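Local structure of enoyl-CoA hydratase (Thermus thermophilus, 1WZ8) at residues 128-133 / 186-191; 110-115 / 193-198; 22-27 / 58-63. The protein probably catalyses the reversible addition of water to the double bond of enoyl-CoA thioesters, working as a hexamer of the crotonase family. All coordinates share one frame; numbering follows the deposited sequence.

Contact 1 (128-133 / 186-191); sequences IAVVGK and VALAVE
With chi1 at -55° in Val131 and -62° in Val186, both valines tuck CG2 between their own backbone N and carbonyl carbon and meet tip to tip, Val131 CG2 lying 3.8 Å from Val186 CG2. Ala189 CB, 3.9 Å from the same Val131 CG2, extends this apolar face, against which helix 177-183 packs. Val130 and Leu188 share the other face, covered by helix 195-207; the side chain of Val190 crosses that of Val130 obliquely, CG2 4.1 Å from Val130 CG1. Between the faces the strands run parallel. Val131 N gives to Leu188 O at 2.9 Å, Val190 N to Val131 O, and Lys133 N to Val190 O at 2.8 Å. Where the backbones part, one water accepts from both Ala129 N and Ala187 N. At the far end Lys133, bent at chi4 (-54°), brings NZ to within 3.4 Å of Ala189 O, a weak bond. Glu191 OE2 stays 4.8 Å from Lys133 NZ, too far for a salt bridge, though the opposite charges probably attract weakly. Main-chain bonds therefore set the register of this outermost strand, with a water bridging one end and Lys133 the other, while Lys164 of a second subunit binds Ala187 O and ties the edge to the assembly.

Contact 2 (110-115 / 193-198); sequences AVEKVA and EKVYEK
The Tyr196 ring turns an edge to Ala110, whose CB lies near the ring plane, 4.4 Å from Tyr196 CD1, while the guanidinium of Arg61 lies over one face in a cation-pi contact, with NH1 above the ring centre. The Glu112 carboxylate, inclined 38° to the ring, passes beside its stem, with OE2 4.1 Å from Tyr196 CB. Both flat groups have polar partners beyond the two segments: Tyr196 OH is hydrogen-bonded to Glu23 OE2, and Glu112 OE1 forms a salt bridge with Arg61 NE.

Beside these groups Val195 supplies the apolar centre. Its CG1, anti to the backbone N (chi1 177°), points at the end of the strand, touches Glu112 CG at 3.8 Å and also packs on Val111 O and Ala110 C. Ala110 CB also meets the helix backbone, 4.2 Å from Tyr196 CA. A single water makes the polar link: it donates to Glu112 OE2 at 2.8 Å and accepts from Tyr196 N at 3.0 Å, thereby serving an N-H in the first turn of the helix. The positive end of the helix dipole would be expected to favour the negative charge of Glu112. Past this point the chain leaves for strand 114-116 of the smaller sheet. A helix seated by its first turn on the central sheet, where a strand leaves for a second sheet, belongs to the alpha/beta core of the crotonase fold.

Contact 3 (22-27 / 58-63); sequences LEITFR and VLLRGE
Arg61 takes Phe26 N on its carbonyl and gives its own N-H to Ile24 O, the central bonds of a parallel pair in which donors and acceptors are matched one to one. Leu59 N gives to Leu22 O, Ile24 N to Leu59 O at 2.8 Å, and Glu63 N to Phe26 O. Alpha C-H groups crowd the same carbonyls; Thr25 CA, for one, lies 3.1 Å from Arg61 O. The N-H and C=O groups of Glu23 and Thr25 face the other way, where Ala15 and Ala13 of strand 12-18 bond to these residues.

Strands 21-26 and 57-62, with helix 36-49 between them, form a beta-alpha-beta unit, and the helix covers the face made by Leu22, Ile24, Phe26 and Val58. There Phe26, its CG held between backbone N and carbonyl carbon (chi1 56°), lays one ring face over Gly62 CA, 3.8 Å from the ring centroid. Gly62 has no side chain to obstruct this CH-pi contact, and Phe67 meets the ring edge-to-face.

On the opposite face, which helix 195-207 approaches at Leu59, the polar ends form a network. A water donates to Glu23 OE2 and accepts from Arg61 NH1 in the plane of the guanidinium; Tyr196 and Glu112 are the further partners of Glu23 and Arg61. At the exposed end Arg27 and Glu63 lie side by side. Their guanidinium and carboxylate planes are 88° apart, and a salt bridge joins Arg27 NE to Glu63 OE2 at 2.6 Å, its hydrogen bond weak because the angle is only 121°, and Asn32 ND2 binds the Glu63 carbonyl O.

In the fold
All three contacts belong to one central sheet, contact 3 joining strands 21-26 and 57-62 and contact 1 adding the outermost strand 188-190. Strand 107-111 of contact 2 lies between strands 57-62 and 128-132. Contacts 1 and 3 are partly buried backbone ladders with exposed, charged ends, whereas contact 2 is a buried helix-on-strand seat joined by apolar atoms and one water. Helix 195-207, which follows strand 188-190, meets all three: Val195 packs on Val130 and Gly132 of contact 1, and the helix reaches contact 3 through Tyr196. Contacts 1 and 3 do not touch, their centres about 16 Å apart; among the three, contact 1 is where another subunit packs.

Contact 1 (128-133 / 186-191)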
ATOM      1  N   ILE A 128     -13.264 -21.146   2.809  1.00  9.43           N
ATOM      2  CA  ILE A 128     -14.155 -21.425   3.921  1.00  9.15           C
ATOM      3  C   ILE A 128     -13.648 -22.656   4.654  1.00  9.83           C
ATOM      4  O   ILE A 128     -13.393 -23.691   4.042  1.00 11.33           O
ATOM      5  CB  ILE A 128     -15.596 -21.687   3.433  1.00 10.51           C
ATOM      6  CG1 ILE A 128     -16.156 -20.426   2.766  1.00  9.62           C
ATOM      7  CG2 ILE A 128     -16.476 -22.100   4.610  1.00 10.95           C
ATOM      8  CD1 ILE A 128     -17.560 -20.577   2.222  1.00 13.57           C
ATOM      9  N   ALA A 129     -13.474 -22.528   5.963  1.00  9.74           N
ATOM     10  CA  ALA A 129     -13.022 -23.650   6.764  1.00 10.05           C
ATOM     11  C   ALA A 129     -14.123 -23.993   7.741  1.00 11.19           C
ATOM     12  O   ALA A 129     -14.702 -23.109   8.370  1.00 10.61           O
ATOM     13  CB  ALA A 129     -11.746 -23.290   7.523  1.00  8.76           C
ATOM     14  N   VAL A 130     -14.429 -25.280   7.840  1.00 12.43           N
ATOM     15  CA  VAL A 130     -15.433 -25.750   8.775  1.00 10.28           C
ATOM     16  C   VAL A 130     -14.646 -26.550   9.796  1.00 10.84           C
ATOM     17  O   VAL A 130     -13.949 -27.502   9.436  1.00 13.24           O
ATOM     18  CB  VAL A 130     -16.463 -26.681   8.095  1.00 11.89           C
ATOM     19  CG1 VAL A 130     -17.485 -27.163   9.120  1.00 12.98           C
ATOM     20  CG2 VAL A 130     -17.160 -25.946   6.959  1.00 11.67           C
ATOM     21  N   VAL A 131     -14.731 -26.157  11.063  1.00 10.81           N
ATOM     22  CA  VAL A 131     -14.010 -26.872  12.105  1.00  9.80           C
ATOM     23  C   VAL A 131     -14.972 -27.480  13.106  1.00 10.29           C
ATOM     24  O   VAL A 131     -16.169 -27.169  13.110  1.00  9.64           O
ATOM     25  CB  VAL A 131     -13.043 -25.942  12.886  1.00 10.68           C
ATOM     26  CG1 VAL A 131     -12.099 -25.247  11.924  1.00  9.83           C
ATOM     27  CG2 VAL A 131     -13.831 -24.916  13.704  1.00  8.64           C
ATOM     28  N   GLY A 132     -14.440 -28.362  13.943  1.00 11.71           N
ATOM     29  CA  GLY A 132     -15.257 -28.972  14.973  1.00 13.45           C
ATOM     30  C   GLY A 132     -15.117 -28.098  16.203  1.00 13.16           C
ATOM     31  O   GLY A 132     -14.116 -27.402  16.357  1.00 12.60           O
ATOM     32  N   LYS A 133     -16.118 -28.102  17.072  1.00 15.16           N
ATOM     33  CA  LYS A 133     -16.045 -27.296  18.282  1.00 14.60           C
ATOM     34  C   LYS A 133     -14.792 -27.654  19.084  1.00 15.30           C
ATOM     35  O   LYS A 133     -14.188 -26.792  19.729  1.00 13.31           O
ATOM     36  CB  LYS A 133     -17.286 -27.521  19.141  1.00 16.66           C
ATOM     37  CG  LYS A 133     -18.565 -27.041  18.479  1.00 20.79           C
ATOM     38  CD  LYS A 133     -19.756 -27.143  19.412  1.00 22.80           C
ATOM     39  CE  LYS A 133     -21.000 -26.608  18.734  1.00 25.09           C
ATOM     40  NZ  LYS A 133     -20.766 -25.233  18.222  1.00 28.52           N
ATOM     41  N   VAL A 186     -12.209 -18.710  11.590  1.00  9.88           N
ATOM     42  CA  VAL A 186     -12.870 -19.624  10.666  1.00 10.05           C
ATOM     43  C   VAL A 186     -14.357 -19.297  10.603  1.00 11.07           C
ATOM     44  O   VAL A 186     -14.895 -18.665  11.515  1.00 12.37           O
ATOM     45  CB  VAL A 186     -12.698 -21.094  11.100  1.00 10.06           C
ATOM     46  CG1 VAL A 186     -11.220 -21.458  11.101  1.00  8.13           C
ATOM     47  CG2 VAL A 186     -13.307 -21.310  12.485  1.00 10.71           C
ATOM     48  N   ALA A 187     -15.020 -19.750   9.543  1.00 11.04           N
ATOM     49  CA  ALA A 187     -16.439 -19.456   9.342  1.00 11.21           C
ATOM     50  C   ALA A 187     -17.429 -20.208  10.219  1.00 12.93           C
ATOM     51  O   ALA A 187     -18.373 -19.611  10.754  1.00 13.17           O
ATOM     52  CB  ALA A 187     -16.804 -19.674   7.873  1.00 12.26           C
ATOM     53  N   LEU A 188     -17.231 -21.512  10.356  1.00 12.11           N
ATOM     54  CA  LEU A 188     -18.155 -22.321  11.135  1.00 12.56           C
ATOM     55  C   LEU A 188     -17.478 -23.318  12.044  1.00 13.31           C
ATOM     56  O   LEU A 188     -16.412 -23.840  11.727  1.00 13.36           O
ATOM     57  CB  LEU A 188     -19.083 -23.097  10.204  1.00 14.88           C
ATOM     58  CG  LEU A 188     -19.990 -22.348   9.228  1.00 17.24           C
ATOM     59  CD1 LEU A 188     -20.503 -23.338   8.193  1.00 19.06           C
ATOM     60  CD2 LEU A 188     -21.147 -21.678   9.975  1.00 17.44           C
ATOM     61  N   ALA A 189     -18.118 -23.577  13.181  1.00 12.78           N
ATOM     62  CA  ALA A 189     -17.634 -24.555  14.147  1.00 12.98           C
ATOM     63  C   ALA A 189     -18.861 -25.395  14.459  1.00 12.14           C
ATOM     64  O   ALA A 189     -19.832 -24.882  15.009  1.00 13.79           O
ATOM     65  CB  ALA A 189     -17.131 -23.871  15.410  1.00 13.25           C
ATOM     66  N   VAL A 190     -18.824 -26.673  14.089  1.00 11.87           N
ATOM     67  CA  VAL A 190     -19.949 -27.582  14.320  1.00 11.78           C
ATOM     68  C   VAL A 190     -19.536 -28.748  15.215  1.00 13.54           C
ATOM     69  O   VAL A 190     -18.377 -28.848  15.614  1.00 13.35           O
ATOM     70  CB  VAL A 190     -20.467 -28.161  12.989  1.00 11.84           C
ATOM     71  CG1 VAL A 190     -20.938 -27.033  12.075  1.00 13.33           C
ATOM     72  CG2 VAL A 190     -19.358 -28.965  12.312  1.00 11.06           C
ATOM     73  N   GLU A 191     -20.482 -29.632  15.532  1.00 14.72           N
ATOM     74  CA  GLU A 191     -20.150 -30.781  16.365  1.00 16.09           C
ATOM     75  C   GLU A 191     -19.062 -31.538  15.620  1.00 16.71           C
ATOM     76  O   GLU A 191     -19.148 -31.728  14.408  1.00 16.42           O
ATOM     77  CB  GLU A 191     -21.374 -31.678  16.578  1.00 16.75           C
ATOM     78  CG  GLU A 191     -22.530 -31.014  17.327  1.00 19.56           C
ATOM     79  CD  GLU A 191     -22.145 -30.531  18.718  1.00 22.01           C
ATOM     80  OE1 GLU A 191     -21.312 -31.193  19.375  1.00 22.23           O
ATOM     81  OE2 GLU A 191     -22.688 -29.492  19.164  1.00 23.10           O
TER
HETATM   82  O   HOH W   1     -13.616 -19.905   7.175  1.00  9.20           O
HETATM   83  O   HOH W   2     -22.216 -25.353  15.751  1.00 36.53           O

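Contact 2 (110-115 / 193-198)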
ATOM      1  N   ALA A 110     -12.342 -29.200   5.375  1.00 13.31           N
ATOM      2  CA  ALA A 110     -13.048 -29.911   6.440  1.00 11.65           C
ATOM      3  C   ALA A 110     -11.959 -30.173   7.470  1.00 12.20           C
ATOM      4  O   ALA A 110     -11.279 -31.197   7.425  1.00 12.24           O
ATOM      5  CB  ALA A 110     -13.620 -31.226   5.915  1.00 11.53           C
ATOM      6  N   VAL A 111     -11.796 -29.234   8.393  1.00 11.83           N
ATOM      7  CA  VAL A 111     -10.748 -29.322   9.405  1.00 11.26           C
ATOM      8  C   VAL A 111     -11.148 -30.175  10.604  1.00 13.33           C
ATOM      9  O   VAL A 111     -11.763 -29.694  11.552  1.00 13.16           O
ATOM     10  CB  VAL A 111     -10.353 -27.913   9.871  1.00 12.22           C
ATOM     11  CG1 VAL A 111      -9.026 -27.954  10.603  1.00 13.89           C
ATOM     12  CG2 VAL A 111     -10.277 -26.981   8.662  1.00 11.97           C
ATOM     13  N   GLU A 112     -10.765 -31.446  10.549  1.00 12.33           N
ATOM     14  CA  GLU A 112     -11.083 -32.402  11.598  1.00 14.75           C
ATOM     15  C   GLU A 112      -9.969 -32.597  12.619  1.00 14.83           C
ATOM     16  O   GLU A 112      -8.813 -32.804  12.257  1.00 13.48           O
ATOM     17  CB  GLU A 112     -11.411 -33.763  10.974  1.00 15.25           C
ATOM     18  CG  GLU A 112     -12.594 -33.764  10.023  1.00 16.72           C
ATOM     19  CD  GLU A 112     -12.732 -35.080   9.280  1.00 18.59           C
ATOM     20  OE1 GLU A 112     -11.848 -35.394   8.452  1.00 17.44           O
ATOM     21  OE2 GLU A 112     -13.718 -35.805   9.529  1.00 19.42           O
ATOM     22  N   LYS A 113     -10.343 -32.519  13.894  1.00 14.99           N
ATOM     23  CA  LYS A 113      -9.440 -32.743  15.022  1.00 16.04           C
ATOM     24  C   LYS A 113      -8.195 -31.888  15.212  1.00 14.57           C
ATOM     25  O   LYS A 113      -7.994 -31.334  16.290  1.00 13.87           O
ATOM     26  CB  LYS A 113      -9.003 -34.210  15.047  1.00 16.54           C
ATOM     27  CG  LYS A 113     -10.147 -35.199  15.168  1.00 19.87           C
ATOM     28  CD  LYS A 113      -9.624 -36.612  15.341  1.00 20.18           C
ATOM     29  CE  LYS A 113     -10.770 -37.613  15.377  1.00 24.07           C
ATOM     30  NZ  LYS A 113     -11.568 -37.551  14.123  1.00 23.51           N
ATOM     31  N   VAL A 114      -7.344 -31.804  14.192  1.00 14.42           N
ATOM     32  CA  VAL A 114      -6.115 -31.039  14.324  1.00 13.31           C
ATOM     33  C   VAL A 114      -5.674 -30.298  13.061  1.00 13.12           C
ATOM     34  O   VAL A 114      -5.790 -30.808  11.949  1.00 13.15           O
ATOM     35  CB  VAL A 114      -4.940 -31.955  14.751  1.00 17.05           C
ATOM     36  CG1 VAL A 114      -3.706 -31.117  15.038  1.00 18.87           C
ATOM     37  CG2 VAL A 114      -5.322 -32.783  15.975  1.00 20.59           C
ATOM     38  N   ALA A 115      -5.149 -29.095  13.265  1.00 14.62           N
ATOM     39  CA  ALA A 115      -4.626 -28.254  12.195  1.00 12.41           C
ATOM     40  C   ALA A 115      -3.519 -27.441  12.849  1.00 13.36           C
ATOM     41  O   ALA A 115      -3.785 -26.490  13.577  1.00 11.02           O
ATOM     42  CB  ALA A 115      -5.716 -27.331  11.644  1.00 13.46           C
ATOM     43  N   GLU A 193     -18.322 -34.480  14.987  1.00 20.80           N
ATOM     44  CA  GLU A 193     -18.774 -35.514  14.072  1.00 22.44           C
ATOM     45  C   GLU A 193     -19.401 -35.007  12.776  1.00 21.28           C
ATOM     46  O   GLU A 193     -19.477 -35.747  11.796  1.00 22.26           O
ATOM     47  CB  GLU A 193     -19.792 -36.412  14.767  1.00 26.05           C
ATOM     48  CG  GLU A 193     -19.241 -37.742  15.169  1.00 32.22           C
ATOM     49  CD  GLU A 193     -18.509 -38.413  14.028  1.00 36.47           C
ATOM     50  OE1 GLU A 193     -19.082 -38.512  12.924  1.00 39.40           O
ATOM     51  OE2 GLU A 193     -17.356 -38.847  14.237  1.00 40.09           O
ATOM     52  N   LYS A 194     -19.851 -33.757  12.785  1.00 20.83           N
ATOM     53  CA  LYS A 194     -20.515 -33.150  11.639  1.00 19.30           C
ATOM     54  C   LYS A 194     -19.610 -32.338  10.722  1.00 17.48           C
ATOM     55  O   LYS A 194     -20.081 -31.786   9.724  1.00 16.99           O
ATOM     56  CB  LYS A 194     -21.641 -32.237  12.126  1.00 22.56           C
ATOM     57  CG  LYS A 194     -22.707 -32.915  12.970  1.00 26.70           C
ATOM     58  CD  LYS A 194     -23.635 -33.741  12.108  1.00 31.38           C
ATOM     59  CE  LYS A 194     -24.773 -34.326  12.926  1.00 32.32           C
ATOM     60  NZ  LYS A 194     -25.787 -34.993  12.059  1.00 35.28           N
ATOM     61  N   VAL A 195     -18.322 -32.265  11.042  1.00 15.38           N
ATOM     62  CA  VAL A 195     -17.393 -31.468  10.240  1.00 14.31           C
ATOM     63  C   VAL A 195     -17.408 -31.783   8.748  1.00 15.15           C
ATOM     64  O   VAL A 195     -17.723 -30.913   7.928  1.00 14.57           O
ATOM     65  CB  VAL A 195     -15.943 -31.593  10.777  1.00 15.17           C
ATOM     66  CG1 VAL A 195     -14.977 -30.803   9.887  1.00 13.74           C
ATOM     67  CG2 VAL A 195     -15.883 -31.074  12.214  1.00 15.40           C
ATOM     68  N   TYR A 196     -17.065 -33.014   8.383  1.00 14.28           N
ATOM     69  CA  TYR A 196     -17.061 -33.372   6.970  1.00 15.46           C
ATOM     70  C   TYR A 196     -18.430 -33.149   6.326  1.00 14.57           C
ATOM     71  O   TYR A 196     -18.529 -32.592   5.233  1.00 16.49           O
ATOM     72  CB  TYR A 196     -16.639 -34.829   6.770  1.00 15.49           C
ATOM     73  CG  TYR A 196     -16.697 -35.243   5.317  1.00 15.57           C
ATOM     74  CD1 TYR A 196     -15.820 -34.697   4.384  1.00 15.33           C
ATOM     75  CD2 TYR A 196     -17.663 -36.143   4.865  1.00 16.62           C
ATOM     76  CE1 TYR A 196     -15.904 -35.035   3.031  1.00 17.06           C
ATOM     77  CE2 TYR A 196     -17.755 -36.485   3.515  1.00 16.60           C
ATOM     78  CZ  TYR A 196     -16.872 -35.927   2.606  1.00 17.14           C
ATOM     79  OH  TYR A 196     -16.961 -36.258   1.271  1.00 18.01           O
ATOM     80  N   GLU A 197     -19.487 -33.586   7.002  1.00 16.74           N
ATOM     81  CA  GLU A 197     -20.841 -33.422   6.481  1.00 16.50           C
ATOM     82  C   GLU A 197     -21.180 -31.969   6.150  1.00 16.33           C
ATOM     83  O   GLU A 197     -21.715 -31.680   5.075  1.00 14.78           O
ATOM     84  CB  GLU A 197     -21.860 -33.971   7.486  1.00 18.94           C
ATOM     85  CG  GLU A 197     -23.304 -33.635   7.167  1.00 24.59           C
ATOM     86  CD  GLU A 197     -24.274 -34.265   8.149  1.00 28.71           C
ATOM     87  OE1 GLU A 197     -24.353 -35.512   8.179  1.00 30.47           O
ATOM     88  OE2 GLU A 197     -24.950 -33.519   8.893  1.00 30.07           O
ATOM     89  N   LYS A 198     -20.880 -31.058   7.074  1.00 13.80           N
ATOM     90  CA  LYS A 198     -21.167 -29.639   6.866  1.00 13.15           C
ATOM     91  C   LYS A 198     -20.246 -29.053   5.800  1.00 12.12           C
ATOM     92  O   LYS A 198     -20.672 -28.244   4.981  1.00  9.89           O
ATOM     93  CB  LYS A 198     -20.991 -28.862   8.176  1.00 14.37           C
ATOM     94  CG  LYS A 198     -21.290 -27.367   8.077  1.00 15.38           C
ATOM     95  CD  LYS A 198     -22.763 -27.104   7.751  1.00 20.16           C
ATOM     96  CE  LYS A 198     -23.075 -25.613   7.718  1.00 20.62           C
ATOM     97  NZ  LYS A 198     -24.520 -25.341   7.447  1.00 22.74           N
TER
HETATM   98  O   HOH W   3     -16.335 -35.087  10.368  1.00 14.72           O

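Contact 3 (22-27 / 58-63)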
ATOM      1  N   LEU A  22     -14.777 -31.187  -6.415  1.00 13.34           N
ATOM      2  CA  LEU A  22     -13.596 -32.030  -6.483  1.00 14.26           C
ATOM      3  C   LEU A  22     -13.045 -32.151  -5.077  1.00 14.83           C
ATOM      4  O   LEU A  22     -12.582 -31.171  -4.489  1.00 14.67           O
ATOM      5  CB  LEU A  22     -12.539 -31.427  -7.407  1.00 14.05           C
ATOM      6  CG  LEU A  22     -11.240 -32.240  -7.472  1.00 17.79           C
ATOM      7  CD1 LEU A  22     -11.543 -33.657  -7.940  1.00 17.65           C
ATOM      8  CD2 LEU A  22     -10.255 -31.569  -8.405  1.00 17.60           C
ATOM      9  N   GLU A  23     -13.105 -33.358  -4.533  1.00 13.95           N
ATOM     10  CA  GLU A  23     -12.619 -33.591  -3.186  1.00 15.32           C
ATOM     11  C   GLU A  23     -11.198 -34.127  -3.216  1.00 14.76           C
ATOM     12  O   GLU A  23     -10.918 -35.126  -3.874  1.00 16.11           O
ATOM     13  CB  GLU A  23     -13.522 -34.592  -2.472  1.00 15.90           C
ATOM     14  CG  GLU A  23     -13.089 -34.896  -1.058  1.00 18.78           C
ATOM     15  CD  GLU A  23     -13.855 -36.049  -0.464  1.00 21.86           C
ATOM     16  OE1 GLU A  23     -13.700 -37.184  -0.960  1.00 24.30           O
ATOM     17  OE2 GLU A  23     -14.613 -35.820   0.496  1.00 25.40           O
ATOM     18  N   ILE A  24     -10.302 -33.449  -2.509  1.00 14.37           N
ATOM     19  CA  ILE A  24      -8.911 -33.871  -2.438  1.00 14.88           C
ATOM     20  C   ILE A  24      -8.630 -34.343  -1.017  1.00 14.57           C
ATOM     21  O   ILE A  24      -8.679 -33.552  -0.074  1.00 14.29           O
ATOM     22  CB  ILE A  24      -7.943 -32.716  -2.771  1.00 13.94           C
ATOM     23  CG1 ILE A  24      -8.239 -32.165  -4.169  1.00 16.02           C
ATOM     24  CG2 ILE A  24      -6.501 -33.215  -2.703  1.00 15.84           C
ATOM     25  CD1 ILE A  24      -7.283 -31.059  -4.602  1.00 15.30           C
ATOM     26  N   THR A  25      -8.357 -35.637  -0.872  1.00 15.67           N
ATOM     27  CA  THR A  25      -8.053 -36.229   0.423  1.00 15.74           C
ATOM     28  C   THR A  25      -6.553 -36.484   0.472  1.00 16.07           C
ATOM     29  O   THR A  25      -6.003 -37.133  -0.416  1.00 18.29           O
ATOM     30  CB  THR A  25      -8.790 -37.584   0.620  1.00 17.93           C
ATOM     31  OG1 THR A  25     -10.208 -37.375   0.581  1.00 19.01           O
ATOM     32  CG2 THR A  25      -8.419 -38.202   1.958  1.00 17.81           C
ATOM     33  N   PHE A  26      -5.882 -35.974   1.497  1.00 15.39           N
ATOM     34  CA  PHE A  26      -4.447 -36.180   1.596  1.00 15.19           C
ATOM     35  C   PHE A  26      -4.103 -37.097   2.754  1.00 16.26           C
ATOM     36  O   PHE A  26      -4.767 -37.096   3.794  1.00 16.61           O
ATOM     37  CB  PHE A  26      -3.715 -34.838   1.711  1.00 14.86           C
ATOM     38  CG  PHE A  26      -4.170 -33.986   2.860  1.00 13.89           C
ATOM     39  CD1 PHE A  26      -3.607 -34.135   4.120  1.00 12.96           C
ATOM     40  CD2 PHE A  26      -5.146 -33.012   2.671  1.00 13.42           C
ATOM     41  CE1 PHE A  26      -4.005 -33.320   5.180  1.00 13.86           C
ATOM     42  CE2 PHE A  26      -5.553 -32.194   3.720  1.00 13.20           C
ATOM     43  CZ  PHE A  26      -4.981 -32.345   4.975  1.00 14.11           C
ATOM     44  N   ARG A  27      -3.058 -37.891   2.553  1.00 16.85           N
ATOM     45  CA  ARG A  27      -2.620 -38.857   3.547  1.00 18.57           C
ATOM     46  C   ARG A  27      -1.147 -38.660   3.877  1.00 17.73           C
ATOM     47  O   ARG A  27      -0.295 -38.743   2.996  1.00 18.46           O
ATOM     48  CB  ARG A  27      -2.850 -40.264   2.989  1.00 21.23           C
ATOM     49  CG  ARG A  27      -2.670 -41.411   3.964  1.00 26.25           C
ATOM     50  CD  ARG A  27      -2.929 -42.726   3.238  1.00 31.47           C
ATOM     51  NE  ARG A  27      -3.084 -43.857   4.148  1.00 36.55           N
ATOM     52  CZ  ARG A  27      -2.133 -44.302   4.962  1.00 37.92           C
ATOM     53  NH1 ARG A  27      -0.947 -43.710   4.983  1.00 39.60           N
ATOM     54  NH2 ARG A  27      -2.367 -45.340   5.752  1.00 39.59           N
ATOM     55  N   VAL A  58     -13.592 -26.900  -4.582  1.00 12.29           N
ATOM     56  CA  VAL A  58     -12.640 -27.891  -4.099  1.00 11.23           C
ATOM     57  C   VAL A  58     -12.856 -28.118  -2.606  1.00 12.19           C
ATOM     58  O   VAL A  58     -13.041 -27.170  -1.839  1.00 11.85           O
ATOM     59  CB  VAL A  58     -11.187 -27.433  -4.344  1.00 12.18           C
ATOM     60  CG1 VAL A  58     -10.207 -28.361  -3.630  1.00 12.33           C
ATOM     61  CG2 VAL A  58     -10.902 -27.424  -5.844  1.00 12.14           C
ATOM     62  N   LEU A  59     -12.850 -29.383  -2.205  1.00 10.68           N
ATOM     63  CA  LEU A  59     -13.038 -29.746  -0.808  1.00 11.76           C
ATOM     64  C   LEU A  59     -11.781 -30.459  -0.331  1.00 11.26           C
ATOM     65  O   LEU A  59     -11.376 -31.462  -0.912  1.00 13.46           O
ATOM     66  CB  LEU A  59     -14.253 -30.669  -0.656  1.00 12.23           C
ATOM     67  CG  LEU A  59     -14.528 -31.232   0.743  1.00 12.46           C
ATOM     68  CD1 LEU A  59     -14.691 -30.089   1.741  1.00 14.47           C
ATOM     69  CD2 LEU A  59     -15.786 -32.102   0.707  1.00 14.74           C
ATOM     70  N   LEU A  60     -11.167 -29.934   0.723  1.00  9.61           N
ATOM     71  CA  LEU A  60      -9.950 -30.525   1.265  1.00 10.92           C
ATOM     72  C   LEU A  60     -10.244 -31.294   2.540  1.00 11.80           C
ATOM     73  O   LEU A  60     -10.967 -30.811   3.413  1.00 10.14           O
ATOM     74  CB  LEU A  60      -8.921 -29.434   1.562  1.00 12.27           C
ATOM     75  CG  LEU A  60      -8.428 -28.623   0.364  1.00 15.11           C
ATOM     76  CD1 LEU A  60      -7.529 -27.486   0.852  1.00 12.62           C
ATOM     77  CD2 LEU A  60      -7.678 -29.537  -0.604  1.00 15.07           C
ATOM     78  N   ARG A  61      -9.679 -32.492   2.648  1.00 11.70           N
ATOM     79  CA  ARG A  61      -9.882 -33.314   3.830  1.00 13.61           C
ATOM     80  C   ARG A  61      -8.669 -34.206   4.030  1.00 14.43           C
ATOM     81  O   ARG A  61      -8.057 -34.662   3.063  1.00 12.31           O
ATOM     82  CB  ARG A  61     -11.130 -34.190   3.677  1.00 16.59           C
ATOM     83  CG  ARG A  61     -11.494 -34.962   4.938  1.00 18.72           C
ATOM     84  CD  ARG A  61     -12.610 -35.981   4.700  1.00 20.60           C
ATOM     85  NE  ARG A  61     -13.164 -36.471   5.964  1.00 23.01           N
ATOM     86  CZ  ARG A  61     -14.153 -37.356   6.059  1.00 23.08           C
ATOM     87  NH1 ARG A  61     -14.705 -37.860   4.963  1.00 25.02           N
ATOM     88  NH2 ARG A  61     -14.597 -37.731   7.250  1.00 23.04           N
ATOM     89  N   GLY A  62      -8.313 -34.437   5.289  1.00 14.44           N
ATOM     90  CA  GLY A  62      -7.185 -35.298   5.586  1.00 16.49           C
ATOM     91  C   GLY A  62      -7.727 -36.697   5.783  1.00 18.31           C
ATOM     92  O   GLY A  62      -8.867 -36.861   6.214  1.00 19.02           O
ATOM     93  N   GLU A  63      -6.932 -37.709   5.465  1.00 20.07           N
ATOM     94  CA  GLU A  63      -7.387 -39.084   5.623  1.00 21.90           C
ATOM     95  C   GLU A  63      -7.385 -39.469   7.099  1.00 21.57           C
ATOM     96  O   GLU A  63      -6.667 -38.874   7.902  1.00 19.35           O
ATOM     97  CB  GLU A  63      -6.473 -40.035   4.847  1.00 26.42           C
ATOM     98  CG  GLU A  63      -7.038 -41.436   4.699  1.00 31.63           C
ATOM     99  CD  GLU A  63      -6.048 -42.504   5.098  1.00 36.02           C
ATOM    100  OE1 GLU A  63      -5.649 -42.528   6.282  1.00 38.24           O
ATOM    101  OE2 GLU A  63      -5.670 -43.319   4.231  1.00 38.75           O
TER
HETATM  102  O   HOH W   4     -14.215 -38.069   2.454  1.00 25.61           O